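Long-range contacts in uncharacterized protein YfeY (Escherichia coli, PDB 2QZB), which is of unknown function but belongs to the DUF1131 family and is probably a lipoprotein exported with a signal peptide: residues Val95-Pro100 / Trp157-Ile162; Ala122-Ala127 / Ser134-Gly139. All blocks are in the same frame, centred on the assembly; numbering follows the deposited sequence.

Overall arrangement
After a short two-stranded sheet (16-17 and 20-21) and helix 32-38, the chain runs through strands 44-52, 55-64, 67-73 and 81-84, then enters the loop holding Val95-Pro100, the first half of interaction 1, and helix 101-104. Strands 112-114, 123-126 and 133-138 follow, and the last two form the hairpin of interaction 2, a short loop closure. Only when strand 158-165 arrives does interaction 1 close its longer loop, so the hairpin is enclosed by it and the two do not cross. Strand 158-165 lies between 81-84 and 133-138 in the antiparallel sheet. The contacts, with centres about 8 Å apart, meet where Ser160 N and Lys161 O approach Gln136 and where Val159 packs on Phe137.

Interaction 1. Residues Val95-Pro100 / Trp157-Ile162; sequences VKIGTP and WKVSKI
Two backbone hydrogen bonds fix Val95-Pro100 against strand 158-165. Gly98 N gives its hydrogen to Val159 O at 2.7 Å, almost straight at 175° and directed at a lone pair in the carbonyl plane. Val159 N returns a bond to Thr99 O at 2.9 Å, so both polar backbone atoms of Val159 are engaged by the loop. Beyond them Pro100 and Lys158 make a single beta bridge, with CA atoms 4.4 Å apart.

The loop is shaped by a type II beta turn from Lys96 to Thr99. Lys96 O accepts from both Thr99 N and Thr99 OG1, each at 2.9 Å, and the two donors come from the same face of its plane. The hydroxyl sits beside its own backbone N (chi1 -65°), which brings it back to that carbonyl. Gly98 has phi 94°, where a side chain would press on the preceding carbonyl oxygen.

Apolar contacts gather round Val159. Its CG2 meets Val95 CG1 at 3.7 Å and also touches Thr99 CB, while CG1 comes near the CA of Ile97. Leu104 of helix 101-104 packs on Val95 and Thr99.

Other side chains pack closely on backbone atoms. Val159 CB lies 3.3 Å from Lys96 O, the turn's carbonyl. The end of Ile97 bends back to the strand, CD1 resting 3.5 Å from Ser160 O at the classic beta bulge that Ser160 and Lys161 form opposite Gln136. Ile162 CD1 comes up to Val95 O and Lys96 CA.

The contact thus pairs a short bridge with aliphatic packing: backbone bonds set the loop's position on the strand, and Val159 joins it to the apolar interior.

Interaction 2. Residues Ala122-Ala127 / Ser134-Gly139; sequences AVECKA and SYQFSG
Glu124 lies across from Gln136 in an antiparallel non-hydrogen-bonded pair, with CA atoms 4.2 Å apart. Its CB is near Gln136 CG, and its CG, anti to the backbone N (chi1 -171°), runs by Ser134 CB and Tyr135 O. At the tip, OE1 accepts from Gln136 NE2 at 3.0 Å, on the anti side and 33° out of the carboxylate plane; OE2 passes Ser134 and forms a salt bridge with Arg165. An alanine here would lose both carboxylate bonds and would probably leave the Gln136 amide freer to turn and Arg165 without this anionic mate.

Flanking hydrogen-bonded pairs hold the hairpin backbone. Val123 and Phe137 bond both ways, with Phe137 N to Val123 O at 2.7 Å, as do Cys125 and Tyr135. On the face opposite Glu124, Cys125 SG, disulfide-bonded to Cys112, lies obliquely to the Phe137 ring, 3.8 Å from CE1. Ala127 CB touches the phenol end of Tyr135, whose hydroxyl bonds to Thr93.

The hairpin therefore has a polar face, where Glu124 ties Gln136 to the Arg165 charge, and a buried sulfur-aromatic face that the disulfide anchors to strand 112-114.

Interaction 1. Residues Val95-Pro100 / Trp157-Ile162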
loop_
_atom_site.group_PDB
_atom_site.type_symbol
_atom_site.label_atom_id
_atom_site.label_comp_id
_atom_site.label_asym_id
_atom_site.label_seq_id
_atom_site.Cartn_x
_atom_site.Cartn_y
_atom_site.Cartn_z
ATOM N N VAL A 95 3.435 6.317 9.932
ATOM C CA VAL A 95 3.170 6.901 8.652
ATOM C C VAL A 95 1.677 6.680 8.271
ATOM O O VAL A 95 1.059 5.654 8.617
ATOM C CB VAL A 95 4.169 6.377 7.621
ATOM C CG1 VAL A 95 3.829 6.869 6.263
ATOM C CG2 VAL A 95 5.626 6.823 8.018
ATOM N N LYS A 96 1.106 7.684 7.611
ATOM C CA LYS A 96 -0.283 7.624 7.149
ATOM C C LYS A 96 -0.351 8.265 5.789
ATOM O O LYS A 96 0.588 8.947 5.360
ATOM C CB LYS A 96 -1.208 8.375 8.106
ATOM C CG LYS A 96 -0.860 9.850 8.246
ATOM C CD LYS A 96 -1.678 10.521 9.352
ATOM C CE LYS A 96 -0.932 11.680 10.064
ATOM N NZ LYS A 96 -1.819 12.405 11.063
ATOM N N ILE A 97 -1.462 8.032 5.112
ATOM C CA ILE A 97 -1.785 8.726 3.870
ATOM C C ILE A 97 -1.717 10.231 4.143
ATOM O O ILE A 97 -2.266 10.697 5.127
ATOM C CB ILE A 97 -3.181 8.294 3.357
ATOM C CG1 ILE A 97 -3.251 6.772 3.217
ATOM C CG2 ILE A 97 -3.543 8.969 2.046
ATOM C CD1 ILE A 97 -2.429 6.214 2.131
ATOM N N GLY A 98 -1.014 10.965 3.283
ATOM C CA GLY A 98 -0.747 12.339 3.547
ATOM C C GLY A 98 0.568 12.689 4.235
ATOM O O GLY A 98 0.940 13.853 4.231
ATOM N N THR A 99 1.294 11.716 4.808
ATOM C CA THR A 99 2.579 12.040 5.441
ATOM C C THR A 99 3.475 12.693 4.372
ATOM O O THR A 99 3.557 12.180 3.270
ATOM C CB THR A 99 3.242 10.787 6.034
ATOM O OG1 THR A 99 2.413 10.316 7.095
ATOM C CG2 THR A 99 4.685 11.082 6.621
ATOM N N PRO A 100 4.119 13.837 4.685
ATOM C CA PRO A 100 5.054 14.456 3.743
ATOM C C PRO A 100 6.311 13.583 3.514
ATOM O O PRO A 100 6.833 12.971 4.437
ATOM C CB PRO A 100 5.415 15.791 4.414
ATOM C CG PRO A 100 4.209 16.063 5.393
ATOM C CD PRO A 100 3.942 14.654 5.904
ATOM N N TRP A 157 6.155 15.885 -1.931
ATOM C CA TRP A 157 5.244 14.749 -2.161
ATOM C C TRP A 157 4.651 14.204 -0.843
ATOM O O TRP A 157 5.171 14.459 0.238
ATOM C CB TRP A 157 5.960 13.666 -2.971
ATOM C CG TRP A 157 6.101 14.031 -4.445
ATOM C CD1 TRP A 157 6.265 15.275 -4.977
ATOM C CD2 TRP A 157 6.087 13.119 -5.557
ATOM N NE1 TRP A 157 6.333 15.200 -6.357
ATOM C CE2 TRP A 157 6.220 13.884 -6.733
ATOM C CE3 TRP A 157 5.950 11.727 -5.667
ATOM C CZ2 TRP A 157 6.263 13.303 -8.011
ATOM C CZ3 TRP A 157 5.962 11.143 -6.939
ATOM C CH2 TRP A 157 6.121 11.938 -8.095
ATOM N N LYS A 158 3.533 13.500 -0.937
ATOM C CA LYS A 158 2.879 12.946 0.243
ATOM C C LYS A 158 2.526 11.491 -0.008
ATOM O O LYS A 158 2.278 11.126 -1.142
ATOM C CB LYS A 158 1.598 13.732 0.585
ATOM C CG LYS A 158 1.914 15.163 1.045
ATOM C CD LYS A 158 0.675 15.913 1.460
ATOM C CE LYS A 158 1.031 17.385 1.824
ATOM N NZ LYS A 158 -0.245 18.217 1.846
ATOM N N VAL A 159 2.462 10.709 1.069
ATOM C CA VAL A 159 2.147 9.315 1.004
ATOM C C VAL A 159 0.740 9.168 0.429
ATOM O O VAL A 159 -0.217 9.751 0.967
ATOM C CB VAL A 159 2.197 8.654 2.440
ATOM C CG1 VAL A 159 1.651 7.225 2.400
ATOM C CG2 VAL A 159 3.625 8.642 2.990
ATOM N N SER A 160 0.605 8.386 -0.630
ATOM C CA SER A 160 -0.711 8.165 -1.243
ATOM C C SER A 160 -1.139 6.697 -1.149
ATOM O O SER A 160 -2.291 6.370 -1.378
ATOM C CB SER A 160 -0.694 8.601 -2.699
ATOM O OG SER A 160 0.355 7.942 -3.377
ATOM N N LYS A 161 -0.212 5.815 -0.784
ATOM C CA LYS A 161 -0.559 4.429 -0.505
ATOM C C LYS A 161 0.440 3.822 0.482
ATOM O O LYS A 161 1.624 4.184 0.481
ATOM C CB LYS A 161 -0.563 3.685 -1.834
ATOM C CG LYS A 161 -0.947 2.258 -1.804
ATOM C CD LYS A 161 -1.731 1.985 -3.065
ATOM C CE LYS A 161 -0.839 1.815 -4.248
ATOM N NZ LYS A 161 -1.642 1.357 -5.426
ATOM N N ILE A 162 -0.037 2.912 1.329
ATOM C CA ILE A 162 0.847 2.127 2.170
ATOM C C ILE A 162 0.728 0.665 1.678
ATOM O O ILE A 162 -0.392 0.136 1.524
ATOM C CB ILE A 162 0.495 2.259 3.694
ATOM C CG1 ILE A 162 0.525 3.745 4.141
ATOM C CG2 ILE A 162 1.481 1.418 4.549
ATOM C CD1 ILE A 162 0.018 3.970 5.500
#

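Interaction 2. Residues Ala122-Ala127 / Ser134-Gly139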
loop_
_atom_site.group_PDB
_atom_site.type_symbol
_atom_site.label_atom_id
_atom_site.label_comp_id
_atom_site.label_asym_id
_atom_site.label_seq_id
_atom_site.Cartn_x
_atom_site.Cartn_y
_atom_site.Cartn_z
ATOM N N ALA A 122 3.871 7.734 -9.402
ATOM C CA ALA A 122 4.197 7.480 -7.984
ATOM C C ALA A 122 5.602 6.891 -7.779
ATOM O O ALA A 122 6.140 6.189 -8.629
ATOM C CB ALA A 122 3.157 6.565 -7.339
ATOM N N VAL A 123 6.165 7.163 -6.614
ATOM C CA VAL A 123 7.472 6.669 -6.228
ATOM C C VAL A 123 7.225 5.791 -5.007
ATOM O O VAL A 123 6.420 6.155 -4.136
ATOM C CB VAL A 123 8.405 7.850 -5.914
ATOM C CG1 VAL A 123 9.769 7.370 -5.420
ATOM C CG2 VAL A 123 8.612 8.654 -7.179
ATOM N N GLU A 124 7.875 4.631 -4.965
ATOM C CA GLU A 124 7.714 3.712 -3.861
ATOM C C GLU A 124 9.013 3.567 -3.067
ATOM O O GLU A 124 10.077 3.330 -3.663
ATOM C CB GLU A 124 7.301 2.360 -4.399
ATOM C CG GLU A 124 6.900 1.355 -3.344
ATOM C CD GLU A 124 6.428 0.075 -3.967
ATOM O OE1 GLU A 124 5.648 0.136 -4.952
ATOM O OE2 GLU A 124 6.861 -0.985 -3.489
ATOM N N CYS A 125 8.899 3.655 -1.740
ATOM C CA CYS A 125 10.032 3.657 -0.806
ATOM C C CYS A 125 9.797 2.675 0.321
ATOM O O CYS A 125 8.716 2.640 0.886
ATOM C CB CYS A 125 10.237 5.045 -0.155
ATOM S SG CYS A 125 10.384 6.512 -1.268
ATOM N N LYS A 126 10.832 1.926 0.699
ATOM C CA LYS A 126 10.707 0.990 1.802
ATOM C C LYS A 126 10.696 1.755 3.096
ATOM O O LYS A 126 11.402 2.767 3.255
ATOM C CB LYS A 126 11.859 -0.039 1.820
ATOM C CG LYS A 126 12.279 -0.527 0.455
ATOM C CD LYS A 126 13.759 -0.157 0.160
ATOM C CE LYS A 126 14.284 -0.810 -1.132
ATOM N NZ LYS A 126 15.482 -0.076 -1.684
ATOM N N ALA A 127 9.890 1.284 4.021
ATOM C CA ALA A 127 9.814 1.857 5.325
ATOM C C ALA A 127 11.102 1.504 6.069
ATOM O O ALA A 127 11.585 0.358 6.003
ATOM C CB ALA A 127 8.632 1.310 6.035
ATOM N N SER A 134 6.123 -0.671 2.606
ATOM C CA SER A 134 6.585 0.339 1.673
ATOM C C SER A 134 5.525 1.433 1.641
ATOM O O SER A 134 4.382 1.178 2.008
ATOM C CB SER A 134 6.689 -0.239 0.262
ATOM O OG SER A 134 7.628 -1.303 0.209
ATOM N N TYR A 135 5.906 2.622 1.181
ATOM C CA TYR A 135 4.988 3.749 1.024
ATOM C C TYR A 135 5.082 4.169 -0.425
ATOM O O TYR A 135 6.188 4.228 -0.984
ATOM C CB TYR A 135 5.402 4.933 1.929
ATOM C CG TYR A 135 5.699 4.582 3.378
ATOM C CD1 TYR A 135 4.748 3.968 4.180
ATOM C CD2 TYR A 135 6.938 4.886 3.950
ATOM C CE1 TYR A 135 5.024 3.623 5.491
ATOM C CE2 TYR A 135 7.209 4.575 5.279
ATOM C CZ TYR A 135 6.257 3.955 6.038
ATOM O OH TYR A 135 6.502 3.662 7.361
ATOM N N GLN A 136 3.963 4.449 -1.063
ATOM C CA GLN A 136 4.037 5.156 -2.341
ATOM C C GLN A 136 3.745 6.623 -2.110
ATOM O O GLN A 136 2.960 6.983 -1.209
ATOM C CB GLN A 136 3.086 4.581 -3.409
ATOM C CG GLN A 136 3.363 3.124 -3.791
ATOM C CD GLN A 136 2.625 2.671 -5.075
ATOM O OE1 GLN A 136 1.751 3.379 -5.601
ATOM N NE2 GLN A 136 2.989 1.485 -5.576
ATOM N N PHE A 137 4.373 7.476 -2.923
ATOM C CA PHE A 137 4.249 8.929 -2.775
ATOM C C PHE A 137 3.681 9.476 -4.060
ATOM O O PHE A 137 3.933 8.917 -5.125
ATOM C CB PHE A 137 5.628 9.569 -2.485
ATOM C CG PHE A 137 6.116 9.308 -1.088
ATOM C CD1 PHE A 137 6.835 8.145 -0.791
ATOM C CD2 PHE A 137 5.816 10.179 -0.072
ATOM C CE1 PHE A 137 7.251 7.884 0.497
ATOM C CE2 PHE A 137 6.235 9.932 1.204
ATOM C CZ PHE A 137 6.935 8.769 1.501
ATOM N N SER A 138 2.906 10.553 -3.981
ATOM C CA SER A 138 2.560 11.276 -5.212
ATOM C C SER A 138 2.582 12.771 -5.001
ATOM O O SER A 138 2.532 13.246 -3.856
ATOM C CB SER A 138 1.256 10.801 -5.866
ATOM O OG SER A 138 0.268 10.431 -4.942
ATOM N N GLY A 139 2.695 13.509 -6.098
ATOM C CA GLY A 139 2.862 14.964 -6.032
ATOM C C GLY A 139 3.085 15.447 -7.448
ATOM O O GLY A 139 2.910 14.661 -8.390
#